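PDB 3HN2: 2-dehydropantoate 2-reductase from Geobacter metallireducens, which probably catalyses the NADPH-dependent reduction of 2-dehydropantoate (ketopantoate) to (R)-pantoate, a step of pantothenate biosynthesis. Local coordinates for residues R4-G9 / D71-G76; I67-L72 / L92-T97; Q98-Q103 / R120-V125; D27-L32 / H57-R62. All coordinates share one frame; numbering follows the deposited sequence.

All four contacts belong to the Rossmann-type part of the chain. Interactions 1, 3 and 4 join neighbouring strands of one sheet; interaction 2 joins the loops that lead into two of them. Interactions 1 and 3 are buried and adjacent, since strand 72-75 lies next to strand 98-101. Their chemistry is parallel backbone bonding with aliphatic packing. Interaction 4 lies at the edge strand 60-61 and is only partly buried. It adds aromatic rings and a salt bridge. Interaction 2 shares Asp71 and Leu72 with interaction 1 and is also partly buried. It combines a backbone bond, a threonine hydroxyl at a beta turn and the packing of one leucine. Interactions 3 and 4 do not touch.

Interaction 1. Residues R4-G9 / D71-G76; sequences RIAIVG and DLVLVG
Strand 5-8 runs parallel to strand 72-75, with the segment axes 4.7 Å apart at closest approach and 20° between their directions. The backbone bonds alternate from one strand to the other. Arg4 O accepts from Leu72 N, Leu72 O from Ala6 N, Ala6 O from Leu74 N, and Leu74 O from Val8 N. The series ends with a short bond of 2.6 Å from Gly76 N to Val8 O. Asp71 N adds a weak bond to Arg4 O.

The side chains divide between two faces. On one, Ile5 and Leu72 lie side by side, with Ile5 CG1 3.7 Å from Leu72 CD2. Helix 157-168 covers this pair through Met165 and Leu162. Ile7 and Leu74 repeat the pairing, with Ile7 CD1 3.8 Å from Leu74 CB. A bend at chi2 of Ile7 (-61°) brings CD1 to this position. On the other face the small Ala6 sits beside Val73. Val8 meets Val73 diagonally, and their CG2 atoms are 3.8 Å apart.

At the start of the strands, Asp71 OD2 packs 3.3 Å from Arg4 CB. Its distance to Arg4 NE is 4.9 Å, too long for a contact between the charges. At the other end Gly9 CA lies 3.6 Å from Gly76 C, and a CB on Gly9 would clash there. Gly9 fits the first glycine of a GxGxxG turn, consistent with a Rossmann dinucleotide site. The backbone thus supplies the polar bonds of a buried, aliphatic pair of strands, and the charged groups are left to its exposed start.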
loop_
_atom_site.group_PDB
_atom_site.type_symbol
_atom_site.label_atom_id
_atom_site.label_comp_id
_atom_site.label_asym_id
_atom_site.label_seq_id
_atom_site.Cartn_x
_atom_site.Cartn_y
_atom_site.Cartn_z
ATOM N N ARG A 4 -30.831 -15.076 -7.662
ATOM C CA ARG A 4 -30.021 -14.677 -8.849
ATOM C C ARG A 4 -28.533 -15.019 -8.708
ATOM O O ARG A 4 -27.873 -15.346 -9.696
ATOM C CB ARG A 4 -30.216 -13.189 -9.178
ATOM C CG ARG A 4 -30.117 -12.235 -7.994
ATOM C CD ARG A 4 -30.080 -10.785 -8.457
ATOM N NE ARG A 4 -31.386 -10.303 -8.913
ATOM C CZ ARG A 4 -32.251 -9.623 -8.163
ATOM N NH1 ARG A 4 -33.408 -9.233 -8.678
ATOM N NH2 ARG A 4 -31.968 -9.326 -6.899
ATOM N N ILE A 5 -28.018 -14.958 -7.481
ATOM C CA ILE A 5 -26.595 -15.195 -7.219
ATOM C C ILE A 5 -26.351 -16.486 -6.427
ATOM O O ILE A 5 -27.045 -16.759 -5.448
ATOM C CB ILE A 5 -25.924 -13.952 -6.540
ATOM C CG1 ILE A 5 -25.412 -12.974 -7.596
ATOM C CG2 ILE A 5 -24.734 -14.334 -5.664
ATOM C CD1 ILE A 5 -26.387 -11.924 -8.016
ATOM N N ALA A 6 -25.384 -17.282 -6.888
ATOM C CA ALA A 6 -24.875 -18.432 -6.139
ATOM C C ALA A 6 -23.391 -18.257 -5.850
ATOM O O ALA A 6 -22.627 -17.879 -6.741
ATOM C CB ALA A 6 -25.102 -19.725 -6.908
ATOM N N ILE A 7 -22.986 -18.549 -4.615
ATOM C CA ILE A 7 -21.575 -18.467 -4.222
ATOM C C ILE A 7 -20.958 -19.853 -4.121
ATOM O O ILE A 7 -21.357 -20.661 -3.282
ATOM C CB ILE A 7 -21.375 -17.733 -2.860
ATOM C CG1 ILE A 7 -22.082 -16.367 -2.840
ATOM C CG2 ILE A 7 -19.888 -17.624 -2.519
ATOM C CD1 ILE A 7 -21.588 -15.378 -3.890
ATOM N N VAL A 8 -19.975 -20.117 -4.975
ATOM C CA VAL A 8 -19.292 -21.410 -4.998
ATOM C C VAL A 8 -17.821 -21.230 -4.610
ATOM O O VAL A 8 -16.978 -20.841 -5.417
ATOM C CB VAL A 8 -19.469 -22.113 -6.367
ATOM C CG1 VAL A 8 -18.626 -23.374 -6.455
ATOM C CG2 VAL A 8 -20.943 -22.447 -6.589
ATOM N N GLY A 9 -17.533 -21.500 -3.345
ATOM C CA GLY A 9 -16.209 -21.263 -2.790
ATOM C C GLY A 9 -16.295 -21.284 -1.284
ATOM O O GLY A 9 -15.794 -22.214 -0.641
ATOM N N ASP A 71 -28.879 -16.860 -12.099
ATOM C CA ASP A 71 -28.519 -15.856 -13.103
ATOM C C ASP A 71 -27.004 -15.692 -13.175
ATOM O O ASP A 71 -26.428 -15.558 -14.257
ATOM C CB ASP A 71 -29.165 -14.503 -12.785
ATOM C CG ASP A 71 -30.661 -14.487 -13.045
ATOM O OD1 ASP A 71 -31.111 -15.074 -14.056
ATOM O OD2 ASP A 71 -31.388 -13.872 -12.236
ATOM N N LEU A 72 -26.373 -15.706 -12.006
ATOM C CA LEU A 72 -24.939 -15.527 -11.877
ATOM C C LEU A 72 -24.383 -16.494 -10.843
ATOM O O LEU A 72 -24.953 -16.647 -9.761
ATOM C CB LEU A 72 -24.626 -14.085 -11.461
ATOM C CG LEU A 72 -23.182 -13.708 -11.109
ATOM C CD1 LEU A 72 -22.289 -13.733 -12.338
ATOM C CD2 LEU A 72 -23.141 -12.345 -10.458
ATOM N N VAL A 73 -23.279 -17.159 -11.178
ATOM C CA VAL A 73 -22.540 -17.905 -10.165
ATOM C C VAL A 73 -21.122 -17.356 -9.973
ATOM O O VAL A 73 -20.297 -17.382 -10.888
ATOM C CB VAL A 73 -22.599 -19.459 -10.372
ATOM C CG1 VAL A 73 -22.517 -19.838 -11.831
ATOM C CG2 VAL A 73 -21.519 -20.174 -9.551
ATOM N N LEU A 74 -20.881 -16.810 -8.783
ATOM C CA LEU A 74 -19.548 -16.385 -8.355
ATOM C C LEU A 74 -18.753 -17.584 -7.898
ATOM O O LEU A 74 -19.071 -18.183 -6.872
ATOM C CB LEU A 74 -19.646 -15.427 -7.176
ATOM C CG LEU A 74 -19.226 -13.972 -7.312
ATOM C CD1 LEU A 74 -20.338 -13.173 -7.956
ATOM C CD2 LEU A 74 -18.919 -13.440 -5.924
ATOM N N VAL A 75 -17.725 -17.940 -8.661
ATOM C CA VAL A 75 -16.803 -18.988 -8.257
ATOM C C VAL A 75 -15.655 -18.365 -7.434
ATOM O O VAL A 75 -14.909 -17.514 -7.926
ATOM C CB VAL A 75 -16.264 -19.767 -9.470
ATOM C CG1 VAL A 75 -15.456 -20.965 -9.018
ATOM C CG2 VAL A 75 -17.417 -20.232 -10.364
ATOM N N GLY A 76 -15.556 -18.775 -6.171
ATOM C CA GLY A 76 -14.478 -18.351 -5.284
ATOM C C GLY A 76 -13.695 -19.535 -4.749
ATOM O O GLY A 76 -13.022 -19.427 -3.718
#

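Interaction 2. Residues I67-L72 / L92-T97; sequences IGPMDL and LVEEGT
The flat carbonyl group of Leu92 takes the N-H of Met70 at 3.0 Å from Leu92 O to Met70 N, with the donor tilted 28° from the carbonyl plane. The carboxylate of Glu94 is met from above its plane, at OE2, by Glu95 N. At the root of this side chain, Glu94 CB packs 3.8 Å from Pro69 CB.

Leu92 carries the apolar part. Its CD2 reaches Ile67 CB at 3.7 Å and Gly68 O at 3.4 Å, and it lies near Met70 CG. The first torsion sets CG beside the backbone N (chi1 -48°), from where CD2 extends to these three residues. Gly68 follows helix 64-67 and leaves the helical angles with a positive phi.

Residues Glu94 to Thr97 form a type II beta turn, whose Gly96 has backbone angles that call for glycine. Thr97 OG1 sits across the turn and accepts from Glu94 N at 2.8 Å. It also lies 2.7 Å from Met70 O. A valine here would remove that oxygen, which would probably leave Glu94 N without its acceptor and Met70 O without its close polar neighbour. Arg120 NE bonds to Thr97 O from outside. The two loops leading into strands 72-75 and 98-101 are therefore joined by both polar and apolar contacts, with one hydroxyl tying the turn's own backbone and facing the other segment.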
loop_
_atom_site.group_PDB
_atom_site.type_symbol
_atom_site.label_atom_id
_atom_site.label_comp_id
_atom_site.label_asym_id
_atom_site.label_seq_id
_atom_site.Cartn_x
_atom_site.Cartn_y
_atom_site.Cartn_z
ATOM N N ILE A 67 -30.152 -25.780 -4.859
ATOM C CA ILE A 67 -30.204 -24.368 -5.252
ATOM C C ILE A 67 -30.882 -24.197 -6.612
ATOM O O ILE A 67 -31.767 -23.357 -6.767
ATOM C CB ILE A 67 -28.791 -23.734 -5.306
ATOM C CG1 ILE A 67 -27.995 -24.072 -4.043
ATOM C CG2 ILE A 67 -28.881 -22.228 -5.509
ATOM C CD1 ILE A 67 -26.585 -23.501 -3.996
ATOM N N GLY A 68 -30.458 -24.995 -7.588
ATOM C CA GLY A 68 -31.034 -24.951 -8.927
ATOM C C GLY A 68 -30.493 -23.825 -9.788
ATOM O O GLY A 68 -29.519 -23.170 -9.407
ATOM N N PRO A 69 -31.121 -23.597 -10.961
ATOM C CA PRO A 69 -30.716 -22.579 -11.941
ATOM C C PRO A 69 -30.592 -21.172 -11.354
ATOM O O PRO A 69 -31.425 -20.758 -10.549
ATOM C CB PRO A 69 -31.844 -22.631 -12.978
ATOM C CG PRO A 69 -32.365 -24.017 -12.887
ATOM C CD PRO A 69 -32.296 -24.357 -11.427
ATOM N N MET A 70 -29.538 -20.465 -11.755
ATOM C CA MET A 70 -29.226 -19.127 -11.252
ATOM C C MET A 70 -29.023 -18.146 -12.413
ATOM O O MET A 70 -29.007 -18.549 -13.577
ATOM C CB MET A 70 -27.961 -19.177 -10.385
ATOM C CG MET A 70 -28.064 -20.026 -9.120
ATOM S SD MET A 70 -28.594 -19.109 -7.654
ATOM C CE MET A 70 -30.358 -19.429 -7.651
ATOM N N ASP A 71 -28.879 -16.860 -12.099
ATOM C CA ASP A 71 -28.519 -15.856 -13.103
ATOM C C ASP A 71 -27.004 -15.692 -13.175
ATOM O O ASP A 71 -26.428 -15.558 -14.257
ATOM C CB ASP A 71 -29.165 -14.503 -12.785
ATOM C CG ASP A 71 -30.661 -14.487 -13.045
ATOM O OD1 ASP A 71 -31.111 -15.074 -14.056
ATOM O OD2 ASP A 71 -31.388 -13.872 -12.236
ATOM N N LEU A 72 -26.373 -15.706 -12.006
ATOM C CA LEU A 72 -24.939 -15.527 -11.877
ATOM C C LEU A 72 -24.383 -16.494 -10.843
ATOM O O LEU A 72 -24.953 -16.647 -9.761
ATOM C CB LEU A 72 -24.626 -14.085 -11.461
ATOM C CG LEU A 72 -23.182 -13.708 -11.109
ATOM C CD1 LEU A 72 -22.289 -13.733 -12.338
ATOM C CD2 LEU A 72 -23.141 -12.345 -10.458
ATOM N N LEU A 92 -26.526 -25.441 -11.453
ATOM C CA LEU A 92 -26.826 -24.011 -11.364
ATOM C C LEU A 92 -26.965 -23.339 -12.730
ATOM O O LEU A 92 -27.367 -22.177 -12.816
ATOM C CB LEU A 92 -25.741 -23.291 -10.558
ATOM C CG LEU A 92 -25.318 -23.894 -9.218
ATOM C CD1 LEU A 92 -23.958 -23.364 -8.793
ATOM C CD2 LEU A 92 -26.364 -23.615 -8.154
ATOM N N VAL A 93 -26.639 -24.071 -13.791
ATOM C CA VAL A 93 -26.574 -23.497 -15.137
ATOM C C VAL A 93 -27.856 -23.719 -15.950
ATOM O O VAL A 93 -28.277 -24.853 -16.188
ATOM C CB VAL A 93 -25.315 -24.009 -15.906
ATOM C CG1 VAL A 93 -25.325 -23.567 -17.366
ATOM C CG2 VAL A 93 -24.041 -23.524 -15.223
ATOM N N GLU A 94 -28.477 -22.611 -16.343
ATOM C CA GLU A 94 -29.580 -22.601 -17.299
ATOM C C GLU A 94 -29.136 -21.708 -18.459
ATOM O O GLU A 94 -28.130 -21.008 -18.342
ATOM C CB GLU A 94 -30.859 -22.071 -16.629
ATOM C CG GLU A 94 -32.163 -22.191 -17.444
ATOM C CD GLU A 94 -32.362 -23.561 -18.083
ATOM O OE1 GLU A 94 -32.487 -24.561 -17.342
ATOM O OE2 GLU A 94 -32.408 -23.633 -19.330
ATOM N N GLU A 95 -29.858 -21.755 -19.578
ATOM C CA GLU A 95 -29.611 -20.869 -20.713
ATOM C C GLU A 95 -29.734 -19.406 -20.280
ATOM O O GLU A 95 -30.832 -18.923 -19.993
ATOM C CB GLU A 95 -30.587 -21.182 -21.851
ATOM C CG GLU A 95 -30.415 -20.320 -23.100
ATOM C CD GLU A 95 -31.655 -20.300 -23.977
ATOM O OE1 GLU A 95 -32.766 -20.547 -23.456
ATOM O OE2 GLU A 95 -31.521 -20.030 -25.189
ATOM N N GLY A 96 -28.595 -18.720 -20.210
ATOM C CA GLY A 96 -28.558 -17.331 -19.760
ATOM C C GLY A 96 -27.785 -17.109 -18.471
ATOM O O GLY A 96 -27.468 -15.968 -18.131
ATOM N N THR A 97 -27.502 -18.194 -17.748
ATOM C CA THR A 97 -26.659 -18.144 -16.556
ATOM C C THR A 97 -25.257 -17.747 -16.990
ATOM O O THR A 97 -24.757 -18.227 -18.010
ATOM C CB THR A 97 -26.584 -19.520 -15.833
ATOM O OG1 THR A 97 -27.904 -20.023 -15.607
ATOM C CG2 THR A 97 -25.846 -19.420 -14.490
#

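Interaction 3. Residues Q98-Q103 / R120-V125; sequences QILTLQ and RIIGGV
Ile122 packs on strand 98-101 along the length of its side chain. Its CB stands 4.0 Å from Ile99 O and close to Leu100 CD1. One branch, CG2, meets Leu100 CD1 at 3.7 Å. The other branch starts at CG1, beside the backbone N (chi1 -66°), and ends at CD1. That tip lies 3.7 Å from Gln98 OE1 and 3.8 Å from Gln98 CB. Arg158 and Ile159 of helix 157-168 also touch this side chain.

Strands 98-101 and 121-129 are parallel neighbours, linked through helix 108-115 as a beta-alpha-beta unit of the Rossmann-type domain. Arg120 O accepts from Ile99 N, Ile99 O from Ile122 N, Ile122 O from Thr101 N, and Thr101 O from Gly124 N. On the helix 108-115 side of the sheet, Ile99 and Ile121 lie side by side, with Ile121 CD1 3.9 Å from Ile99 CB. Leu112 of that helix touches Ile121.

Beyond the paired strands Leu102 CD2 comes within 3.3 Å of Gly124 O. A CB on Gly124 would clash with this methyl. A water donates to both Leu102 O and Gly124 O, at 2.7 Å and 2.9 Å from its oxygen.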
loop_
_atom_site.group_PDB
_atom_site.type_symbol
_atom_site.label_atom_id
_atom_site.label_comp_id
_atom_site.label_asym_id
_atom_site.label_seq_id
_atom_site.Cartn_x
_atom_site.Cartn_y
_atom_site.Cartn_z
ATOM N N GLN A 98 -24.644 -16.849 -16.228
ATOM C CA GLN A 98 -23.269 -16.455 -16.484
ATOM C C GLN A 98 -22.367 -16.728 -15.283
ATOM O O GLN A 98 -22.788 -16.611 -14.131
ATOM C CB GLN A 98 -23.187 -15.004 -16.958
ATOM C CG GLN A 98 -24.207 -14.068 -16.343
ATOM C CD GLN A 98 -24.469 -12.854 -17.210
ATOM O OE1 GLN A 98 -23.553 -12.301 -17.822
ATOM N NE2 GLN A 98 -25.728 -12.432 -17.269
ATOM N N ILE A 99 -21.128 -17.114 -15.569
ATOM C CA ILE A 99 -20.220 -17.619 -14.549
ATOM C C ILE A 99 -19.061 -16.644 -14.314
ATOM O O ILE A 99 -18.311 -16.312 -15.235
ATOM C CB ILE A 99 -19.710 -19.035 -14.920
ATOM C CG1 ILE A 99 -20.894 -19.950 -15.266
ATOM C CG2 ILE A 99 -18.903 -19.627 -13.782
ATOM C CD1 ILE A 99 -20.553 -21.160 -16.109
ATOM N N LEU A 100 -18.938 -16.177 -13.075
ATOM C CA LEU A 100 -17.919 -15.198 -12.710
ATOM C C LEU A 100 -16.838 -15.840 -11.855
ATOM O O LEU A 100 -17.101 -16.288 -10.738
ATOM C CB LEU A 100 -18.555 -14.002 -11.988
ATOM C CG LEU A 100 -17.731 -12.859 -11.371
ATOM C CD1 LEU A 100 -16.691 -12.320 -12.321
ATOM C CD2 LEU A 100 -18.669 -11.737 -10.967
ATOM N N THR A 101 -15.625 -15.887 -12.393
ATOM C CA THR A 101 -14.499 -16.460 -11.670
ATOM C C THR A 101 -13.627 -15.366 -11.003
ATOM O O THR A 101 -13.241 -14.376 -11.637
ATOM C CB THR A 101 -13.711 -17.452 -12.569
ATOM O OG1 THR A 101 -12.992 -18.383 -11.758
ATOM C CG2 THR A 101 -12.766 -16.754 -13.520
ATOM N N LEU A 102 -13.364 -15.538 -9.710
ATOM C CA LEU A 102 -12.587 -14.563 -8.930
ATOM C C LEU A 102 -11.346 -15.181 -8.299
ATOM O O LEU A 102 -10.639 -14.535 -7.524
ATOM C CB LEU A 102 -13.449 -13.946 -7.829
ATOM C CG LEU A 102 -14.436 -12.829 -8.156
ATOM C CD1 LEU A 102 -15.314 -12.576 -6.954
ATOM C CD2 LEU A 102 -13.716 -11.563 -8.551
ATOM N N GLN A 103 -11.091 -16.436 -8.647
ATOM C CA GLN A 103 -9.978 -17.198 -8.098
ATOM C C GLN A 103 -8.640 -16.790 -8.696
ATOM O O GLN A 103 -8.580 -16.002 -9.635
ATOM C CB GLN A 103 -10.235 -18.696 -8.269
ATOM C CG GLN A 103 -11.500 -18.995 -9.068
ATOM C CD GLN A 103 -11.622 -20.440 -9.496
ATOM O OE1 GLN A 103 -11.715 -20.732 -10.683
ATOM N NE2 GLN A 103 -11.623 -21.352 -8.532
ATOM N N ARG A 120 -20.396 -17.404 -21.593
ATOM C CA ARG A 120 -20.954 -17.326 -20.240
ATOM C C ARG A 120 -19.922 -16.795 -19.245
ATOM O O ARG A 120 -20.278 -16.372 -18.147
ATOM C CB ARG A 120 -21.440 -18.702 -19.755
ATOM C CG ARG A 120 -22.114 -19.580 -20.804
ATOM C CD ARG A 120 -22.568 -20.906 -20.203
ATOM N NE ARG A 120 -23.972 -20.866 -19.799
ATOM C CZ ARG A 120 -24.957 -21.510 -20.423
ATOM N NH1 ARG A 120 -26.199 -21.402 -19.981
ATOM N NH2 ARG A 120 -24.708 -22.271 -21.481
ATOM N N ILE A 121 -18.651 -16.807 -19.635
ATOM C CA ILE A 121 -17.553 -16.645 -18.678
ATOM C C ILE A 121 -17.128 -15.192 -18.488
ATOM O O ILE A 121 -16.871 -14.475 -19.453
ATOM C CB ILE A 121 -16.340 -17.556 -19.043
ATOM C CG1 ILE A 121 -16.793 -19.006 -19.262
ATOM C CG2 ILE A 121 -15.238 -17.499 -17.983
ATOM C CD1 ILE A 121 -17.599 -19.637 -18.115
ATOM N N ILE A 122 -17.072 -14.773 -17.228
ATOM C CA ILE A 122 -16.586 -13.449 -16.859
ATOM C C ILE A 122 -15.421 -13.598 -15.867
ATOM O O ILE A 122 -15.517 -14.298 -14.855
ATOM C CB ILE A 122 -17.721 -12.534 -16.295
ATOM C CG1 ILE A 122 -18.753 -12.205 -17.372
ATOM C CG2 ILE A 122 -17.170 -11.212 -15.777
ATOM C CD1 ILE A 122 -19.999 -13.059 -17.338
ATOM N N GLY A 123 -14.309 -12.957 -16.184
ATOM C CA GLY A 123 -13.157 -12.988 -15.313
ATOM C C GLY A 123 -13.103 -11.758 -14.436
ATOM O O GLY A 123 -13.236 -10.626 -14.917
ATOM N N GLY A 124 -12.924 -11.990 -13.145
ATOM C CA GLY A 124 -12.728 -10.909 -12.193
ATOM C C GLY A 124 -11.402 -11.070 -11.483
ATOM O O GLY A 124 -11.218 -12.010 -10.708
ATOM N N VAL A 125 -10.457 -10.180 -11.775
ATOM C CA VAL A 125 -9.235 -10.104 -10.967
ATOM C C VAL A 125 -9.551 -9.247 -9.751
ATOM O O VAL A 125 -9.825 -8.051 -9.868
ATOM C CB VAL A 125 -7.962 -9.649 -11.765
ATOM C CG1 VAL A 125 -8.299 -8.654 -12.828
ATOM C CG2 VAL A 125 -6.868 -9.102 -10.837
HETATM O O HOH W 1 -9.168 -12.618 -8.768
#

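Interaction 4. Residues D27-L32 / H57-R62; sequences DVHFLL and HVKGYR
Phe30 and Val58 form a tight part of the contact, with Phe30 CD2 3.6 Å from Val58 CG1 and the side chains at about a right angle. Around them strand 60-61, the outermost strand at this end of the Rossmann-type sheet, runs parallel to strand 28-31. Phe30 N bonds to Lys59 O, Tyr61 N to Phe30 O, and Leu32 N to Tyr61 O. Leu32 CD2 packs 3.7 Å from Gly60 CA, where a CB on the glycine would clash. Helices 14-23 and 36-41 also touch this side.

The other side is more open and polar. His29 is buried there, while Lys59, Asp27 and Tyr61 are partly exposed. His29 meets Tyr61 CE1 at its ring edge, in plane, 3.8 Å from His29 CD2. Its ND1 bonds to Ile5 O of the next strand, which helps set the rotation of the ring. Lys59 runs alongside it, with CD 3.6 Å from His29 CD2. Past CG the lysine is extended (chi3 176°), and this carries NZ to Asp27. The salt bridge spans 3.2 Å from Lys59 NZ to Asp27 OD1, which uses its syn lone pair. With an alanine in place of Lys59, the Asp27 carboxylate would probably lose this partner, and His29 the methylene contact beside CD2. The edge strand is held by backbone bonds along the sheet, apolar packing on the Phe30 and Val58 side, and charge pairing near solvent.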
loop_
_atom_site.group_PDB
_atom_site.type_symbol
_atom_site.label_atom_id
_atom_site.label_comp_id
_atom_site.label_asym_id
_atom_site.label_seq_id
_atom_site.Cartn_x
_atom_site.Cartn_y
_atom_site.Cartn_z
ATOM N N ASP A 27 -30.314 -11.594 -4.260
ATOM C CA ASP A 27 -30.763 -12.933 -3.894
ATOM C C ASP A 27 -29.580 -13.899 -3.911
ATOM O O ASP A 27 -29.324 -14.579 -4.906
ATOM C CB ASP A 27 -31.887 -13.394 -4.828
ATOM C CG ASP A 27 -32.717 -14.527 -4.244
ATOM O OD1 ASP A 27 -32.517 -14.888 -3.063
ATOM O OD2 ASP A 27 -33.580 -15.056 -4.973
ATOM N N VAL A 28 -28.870 -13.945 -2.789
ATOM C CA VAL A 28 -27.605 -14.664 -2.687
ATOM C C VAL A 28 -27.809 -16.030 -2.035
ATOM O O VAL A 28 -28.464 -16.144 -0.998
ATOM C CB VAL A 28 -26.539 -13.813 -1.931
ATOM C CG1 VAL A 28 -25.234 -14.558 -1.789
ATOM C CG2 VAL A 28 -26.286 -12.515 -2.672
ATOM N N HIS A 29 -27.251 -17.057 -2.669
ATOM C CA HIS A 29 -27.367 -18.438 -2.218
ATOM C C HIS A 29 -25.973 -19.012 -2.022
ATOM O O HIS A 29 -25.259 -19.258 -2.988
ATOM C CB HIS A 29 -28.132 -19.273 -3.251
ATOM C CG HIS A 29 -29.469 -18.708 -3.615
ATOM N ND1 HIS A 29 -29.628 -17.723 -4.565
ATOM C CD2 HIS A 29 -30.709 -18.986 -3.151
ATOM C CE1 HIS A 29 -30.909 -17.417 -4.670
ATOM N NE2 HIS A 29 -31.587 -18.170 -3.822
ATOM N N PHE A 30 -25.582 -19.213 -0.769
ATOM C CA PHE A 30 -24.260 -19.737 -0.457
ATOM C C PHE A 30 -24.213 -21.266 -0.511
ATOM O O PHE A 30 -25.087 -21.944 0.037
ATOM C CB PHE A 30 -23.820 -19.273 0.931
ATOM C CG PHE A 30 -23.470 -17.817 1.015
ATOM C CD1 PHE A 30 -22.167 -17.390 0.797
ATOM C CD2 PHE A 30 -24.437 -16.873 1.343
ATOM C CE1 PHE A 30 -21.835 -16.041 0.892
ATOM C CE2 PHE A 30 -24.112 -15.524 1.446
ATOM C CZ PHE A 30 -22.811 -15.109 1.217
ATOM N N LEU A 31 -23.189 -21.803 -1.171
ATOM C CA LEU A 31 -22.900 -23.232 -1.106
ATOM C C LEU A 31 -21.824 -23.498 -0.051
ATOM O O LEU A 31 -20.628 -23.356 -0.315
ATOM C CB LEU A 31 -22.485 -23.785 -2.478
ATOM C CG LEU A 31 -22.368 -25.312 -2.647
ATOM C CD1 LEU A 31 -23.657 -26.030 -2.269
ATOM C CD2 LEU A 31 -21.949 -25.688 -4.066
ATOM N N LEU A 32 -22.270 -23.866 1.148
ATOM C CA LEU A 32 -21.372 -24.177 2.257
ATOM C C LEU A 32 -21.034 -25.662 2.304
ATOM O O LEU A 32 -21.815 -26.503 1.849
ATOM C CB LEU A 32 -21.983 -23.756 3.597
ATOM C CG LEU A 32 -22.248 -22.292 3.987
ATOM C CD1 LEU A 32 -21.215 -21.295 3.445
ATOM C CD2 LEU A 32 -23.657 -21.878 3.612
ATOM N N HIS A 57 -29.599 -14.002 9.140
ATOM C CA HIS A 57 -30.013 -15.127 8.324
ATOM C C HIS A 57 -29.193 -15.167 7.034
ATOM O O HIS A 57 -28.955 -14.134 6.401
ATOM C CB HIS A 57 -31.514 -15.033 8.021
ATOM C CG HIS A 57 -31.964 -15.914 6.896
ATOM N ND1 HIS A 57 -32.500 -15.413 5.729
ATOM C CD2 HIS A 57 -31.941 -17.260 6.753
ATOM C CE1 HIS A 57 -32.797 -16.414 4.919
ATOM N NE2 HIS A 57 -32.464 -17.545 5.515
ATOM N N VAL A 58 -28.754 -16.368 6.667
ATOM C CA VAL A 58 -28.046 -16.602 5.411
ATOM C C VAL A 58 -28.679 -17.792 4.682
ATOM O O VAL A 58 -28.880 -18.859 5.274
ATOM C CB VAL A 58 -26.520 -16.809 5.655
ATOM C CG1 VAL A 58 -25.866 -17.607 4.539
ATOM C CG2 VAL A 58 -25.820 -15.468 5.827
ATOM N N LYS A 59 -29.028 -17.586 3.411
ATOM C CA LYS A 59 -29.525 -18.662 2.553
ATOM C C LYS A 59 -28.405 -19.638 2.216
ATOM O O LYS A 59 -27.649 -19.427 1.266
ATOM C CB LYS A 59 -30.114 -18.100 1.258
ATOM C CG LYS A 59 -31.604 -17.851 1.282
ATOM C CD LYS A 59 -32.099 -17.549 -0.119
ATOM C CE LYS A 59 -33.603 -17.381 -0.159
ATOM N NZ LYS A 59 -34.087 -17.210 -1.556
ATOM N N GLY A 60 -28.306 -20.704 3.004
ATOM C CA GLY A 60 -27.259 -21.703 2.830
ATOM C C GLY A 60 -27.758 -23.040 2.323
ATOM O O GLY A 60 -28.910 -23.415 2.549
ATOM N N TYR A 61 -26.885 -23.750 1.617
ATOM C CA TYR A 61 -27.204 -25.055 1.044
ATOM C C TYR A 61 -25.978 -25.959 1.134
ATOM O O TYR A 61 -24.860 -25.481 1.356
ATOM C CB TYR A 61 -27.631 -24.915 -0.421
ATOM C CG TYR A 61 -28.919 -24.147 -0.658
ATOM C CD1 TYR A 61 -28.915 -22.754 -0.799
ATOM C CD2 TYR A 61 -30.133 -24.815 -0.779
ATOM C CE1 TYR A 61 -30.093 -22.048 -1.022
ATOM C CE2 TYR A 61 -31.317 -24.116 -1.009
ATOM C CZ TYR A 61 -31.287 -22.736 -1.129
ATOM O OH TYR A 61 -32.453 -22.047 -1.356
ATOM N N ARG A 62 -26.183 -27.262 0.962
ATOM C CA ARG A 62 -25.065 -28.207 0.996
ATOM C C ARG A 62 -24.874 -28.950 -0.323
ATOM O O ARG A 62 -23.800 -29.490 -0.590
ATOM C CB ARG A 62 -25.175 -29.167 2.189
ATOM C CG ARG A 62 -26.486 -29.944 2.305
ATOM C CD ARG A 62 -26.841 -30.231 3.769
ATOM N NE ARG A 62 -25.656 -30.459 4.601
ATOM C CZ ARG A 62 -25.684 -30.717 5.906
ATOM N NH1 ARG A 62 -24.547 -30.902 6.568
ATOM N NH2 ARG A 62 -26.840 -30.789 6.553
#